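Local coordinates for protein UDP-galactopyranose mutase (Deinococcus radiodurans, PDB 3HDQ) that probably interconverts UDP-galactopyranose and UDP-galactofuranose with the help of a bound FAD, at residues A[259-265]-A[361-366]. Numbering follows the deposited sequence.
Sequences GPVDAFF and FVGRLA. With FAD (flavin-adenine dinucleotide), chain L.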
loop_
_atom_site.group_PDB
_atom_site.type_symbol
_atom_site.label_atom_id
_atom_site.label_comp_id
_atom_site.label_asym_id
_atom_site.label_seq_id
_atom_site.Cartn_x
_atom_site.Cartn_y
_atom_site.Cartn_z
ATOM N N GLY A 259 -4.648 -20.379 6.898
ATOM C CA GLY A 259 -5.270 -19.899 8.119
ATOM C C GLY A 259 -5.161 -20.927 9.238
ATOM O O GLY A 259 -4.545 -21.978 9.060
ATOM N N PRO A 260 -5.752 -20.628 10.403
ATOM C CA PRO A 260 -5.727 -21.566 11.539
ATOM C C PRO A 260 -6.482 -22.861 11.190
ATOM O O PRO A 260 -7.516 -22.778 10.531
ATOM C CB PRO A 260 -6.470 -20.811 12.643
ATOM C CG PRO A 260 -6.799 -19.446 12.096
ATOM C CD PRO A 260 -6.668 -19.498 10.620
ATOM N N VAL A 261 -5.975 -24.032 11.580
ATOM C CA VAL A 261 -6.626 -25.292 11.186
ATOM C C VAL A 261 -7.956 -25.550 11.856
ATOM O O VAL A 261 -8.828 -26.153 11.254
ATOM C CB VAL A 261 -5.790 -26.563 11.478
ATOM C CG1 VAL A 261 -5.400 -27.272 10.185
ATOM C CG2 VAL A 261 -4.617 -26.261 12.389
ATOM N N ASP A 262 -8.101 -25.160 13.116
ATOM C CA ASP A 262 -9.315 -25.525 13.826
ATOM C C ASP A 262 -10.519 -24.893 13.137
ATOM O O ASP A 262 -11.534 -25.553 12.932
ATOM C CB ASP A 262 -9.251 -25.203 15.333
ATOM C CG ASP A 262 -8.867 -23.753 15.623
ATOM O OD1 ASP A 262 -8.417 -23.045 14.697
ATOM O OD2 ASP A 262 -9.013 -23.320 16.785
ATOM N N ALA A 263 -10.374 -23.633 12.737
ATOM C CA ALA A 263 -11.451 -22.885 12.092
ATOM C C ALA A 263 -11.850 -23.491 10.759
ATOM O O ALA A 263 -13.020 -23.466 10.391
ATOM C CB ALA A 263 -11.055 -21.418 11.896
ATOM N N PHE A 264 -10.880 -24.029 10.031
ATOM C CA PHE A 264 -11.189 -24.620 8.736
ATOM C C PHE A 264 -12.185 -25.761 8.916
ATOM O O PHE A 264 -13.070 -25.968 8.088
ATOM C CB PHE A 264 -9.923 -25.118 8.051
ATOM C CG PHE A 264 -10.157 -25.645 6.671
ATOM C CD1 PHE A 264 -10.120 -24.793 5.575
ATOM C CD2 PHE A 264 -10.423 -26.987 6.463
ATOM C CE1 PHE A 264 -10.341 -25.279 4.300
ATOM C CE2 PHE A 264 -10.644 -27.475 5.190
ATOM C CZ PHE A 264 -10.604 -26.619 4.110
ATOM N N PHE A 265 -12.037 -26.492 10.015
ATOM C CA PHE A 265 -12.890 -27.631 10.279
ATOM C C PHE A 265 -13.930 -27.288 11.350
ATOM O O PHE A 265 -14.318 -28.137 12.156
ATOM C CB PHE A 265 -12.042 -28.846 10.673
ATOM C CG PHE A 265 -11.169 -29.365 9.554
ATOM C CD1 PHE A 265 -9.793 -29.166 9.571
ATOM C CD2 PHE A 265 -11.726 -30.051 8.480
ATOM C CE1 PHE A 265 -8.994 -29.640 8.544
ATOM C CE2 PHE A 265 -10.927 -30.534 7.443
ATOM C CZ PHE A 265 -9.562 -30.330 7.478
ATOM N N PHE A 361 -2.462 -27.771 3.378
ATOM C CA PHE A 361 -2.280 -26.863 4.493
ATOM C C PHE A 361 -0.806 -26.486 4.615
ATOM O O PHE A 361 0.068 -27.353 4.570
ATOM C CB PHE A 361 -2.801 -27.517 5.785
ATOM C CG PHE A 361 -4.281 -27.796 5.768
ATOM C CD1 PHE A 361 -4.805 -28.786 4.948
ATOM C CD2 PHE A 361 -5.149 -27.057 6.559
ATOM C CE1 PHE A 361 -6.150 -29.029 4.913
ATOM C CE2 PHE A 361 -6.508 -27.301 6.531
ATOM C CZ PHE A 361 -7.009 -28.296 5.708
ATOM N N VAL A 362 -0.537 -25.187 4.745
ATOM C CA VAL A 362 0.835 -24.676 4.775
ATOM C C VAL A 362 0.916 -23.451 5.657
ATOM O O VAL A 362 0.001 -22.633 5.653
ATOM C CB VAL A 362 1.326 -24.230 3.374
ATOM C CG1 VAL A 362 2.837 -24.015 3.392
ATOM C CG2 VAL A 362 0.933 -25.236 2.307
ATOM N N GLY A 363 2.012 -23.325 6.407
ATOM C CA GLY A 363 2.301 -22.102 7.136
ATOM C C GLY A 363 2.182 -22.234 8.640
ATOM O O GLY A 363 1.738 -23.268 9.149
ATOM N N ARG A 364 2.568 -21.178 9.354
ATOM C CA ARG A 364 2.573 -21.216 10.812
ATOM C C ARG A 364 1.220 -21.634 11.405
ATOM O O ARG A 364 1.168 -22.506 12.274
ATOM C CB ARG A 364 3.028 -19.877 11.418
ATOM C CG ARG A 364 2.862 -19.829 12.925
ATOM C CD ARG A 364 3.108 -18.440 13.553
ATOM N NE ARG A 364 4.524 -18.174 13.753
ATOM C CZ ARG A 364 5.027 -17.422 14.729
ATOM N NH1 ARG A 364 4.237 -16.844 15.616
ATOM N NH2 ARG A 364 6.335 -17.238 14.802
ATOM N N LEU A 365 0.136 -21.014 10.944
ATOM C CA LEU A 365 -1.193 -21.232 11.533
ATOM C C LEU A 365 -1.835 -22.545 11.100
ATOM O O LEU A 365 -2.448 -23.249 11.903
ATOM C CB LEU A 365 -2.136 -20.094 11.161
ATOM C CG LEU A 365 -1.612 -18.721 11.574
ATOM C CD1 LEU A 365 -2.619 -17.650 11.201
ATOM C CD2 LEU A 365 -1.330 -18.738 13.070
ATOM N N ALA A 366 -1.689 -22.853 9.820
ATOM C CA ALA A 366 -2.348 -23.983 9.207
ATOM C C ALA A 366 -1.732 -25.330 9.605
ATOM O O ALA A 366 -2.421 -26.361 9.613
ATOM C CB ALA A 366 -2.337 -23.803 7.685
HETATM P PA FAD L . 0.433 -15.345 8.220
HETATM O O1A FAD L . 1.246 -14.193 8.120
HETATM O O2A FAD L . -0.220 -15.345 9.464
HETATM O O5B FAD L . -0.598 -15.251 7.070
HETATM C C5B FAD L . -1.723 -16.037 6.955
HETATM C C4B FAD L . -2.785 -15.192 6.332
HETATM O O4B FAD L . -3.945 -15.928 6.174
HETATM C C3B FAD L . -3.134 -14.060 7.268
HETATM O O3B FAD L . -2.839 -12.812 6.738
HETATM C C2B FAD L . -4.604 -14.196 7.480
HETATM O O2B FAD L . -5.195 -12.955 7.416
HETATM C C1B FAD L . -5.027 -15.096 6.358
HETATM N N9A FAD L . -6.268 -15.797 6.671
HETATM C C8A FAD L . -6.551 -16.572 7.724
HETATM N N7A FAD L . -7.784 -17.005 7.641
HETATM C C5A FAD L . -8.321 -16.518 6.534
HETATM C C6A FAD L . -9.562 -16.633 5.948
HETATM N N6A FAD L . -10.432 -17.467 6.404
HETATM N N1A FAD L . -9.830 -16.002 4.786
HETATM C C2A FAD L . -8.883 -15.240 4.201
HETATM N N3A FAD L . -7.668 -15.129 4.776
HETATM C C4A FAD L . -7.386 -15.741 5.923
HETATM N N1 FAD L . 9.618 -14.240 12.012
HETATM C C2 FAD L . 10.917 -14.040 11.763
HETATM O O2 FAD L . 11.517 -14.730 10.996
HETATM N N3 FAD L . 11.533 -13.034 12.392
HETATM C C4 FAD L . 10.854 -12.240 13.255
HETATM O O4 FAD L . 11.388 -11.346 13.819
HETATM C C4X FAD L . 9.551 -12.472 13.499
HETATM N N5 FAD L . 8.891 -11.685 14.373
HETATM C C5X FAD L . 7.585 -11.914 14.615
HETATM C C6 FAD L . 6.918 -11.099 15.496
HETATM C C7 FAD L . 5.593 -11.319 15.748
HETATM C C7M FAD L . 4.866 -10.458 16.696
HETATM C C8 FAD L . 4.933 -12.333 15.116
HETATM C C8M FAD L . 3.499 -12.534 15.433
HETATM C C9 FAD L . 5.604 -13.145 14.225
HETATM C C9A FAD L . 6.938 -12.947 13.971
HETATM N N10 FAD L . 7.617 -13.733 13.086
HETATM C C10 FAD L . 8.925 -13.485 12.869
HETATM C "C1'" FAD L . 6.993 -14.927 12.461
HETATM C "C2'" FAD L . 6.295 -14.627 11.155
HETATM O "O2'" FAD L . 5.277 -13.742 11.457
HETATM C "C3'" FAD L . 5.674 -15.861 10.507
HETATM O "O3'" FAD L . 6.563 -16.809 10.113
HETATM C "C4'" FAD L . 5.124 -15.524 9.169
HETATM O "O4'" FAD L . 4.765 -14.180 9.262
HETATM C "C5'" FAD L . 3.971 -16.444 8.898
HETATM O "O5'" FAD L . 3.620 -16.577 7.571
HETATM P P FAD L . 2.287 -17.289 7.222
HETATM O O1P FAD L . 2.006 -17.101 5.854
HETATM O O2P FAD L . 2.476 -18.666 7.479
HETATM O O3P FAD L . 1.172 -16.719 8.152
#
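Pro-260 and Leu-365 bring the two backbones closest, their CA atoms 4.5 Å apart, and Gly-259 O lies against Ala-366, 3.0 Å from its CA. At the start of 361-366, the ring of Phe-361 packs against side chains of the short, weakly bonded helix 261-264 and of Phe-265 just after it. With its CG anti to the carbonyl carbon (chi1 -64°), the ring drives its edge at the face of Phe-264 in a T-shaped pair, planes at 82°, with Phe-361 CZ 3.7 Å from Phe-264 CD2. The Phe-265 ring lies nearly parallel to Phe-361 but slid aside, so the two barely overlap; CE1 and CZ of Phe-265 both lie 3.7 Å from Phe-361 CZ. Val-261 CG1 completes the grip, 3.6 Å from Phe-361 CD2. Replacing Phe-361 by alanine is likely to open a gap beside Val-261 and rob Phe-264 of the edge packed on its face. At the other end the loop serves the cofactor: Arg-364 N donates to FAD O2P (3.1 Å), while Gly-259 CA lies near the adenine. Tyr-274 OH ties the two segments together, hydrogen-bonded to both Val-261 N and Leu-365 O. The contact thus joins the chain just after strand 252-257 to the end of its parallel neighbour 359-361 and the loop beyond, in the Rossmann-type sheet, with helix 340-355 packed against Val-261, Phe-265 and Phe-361.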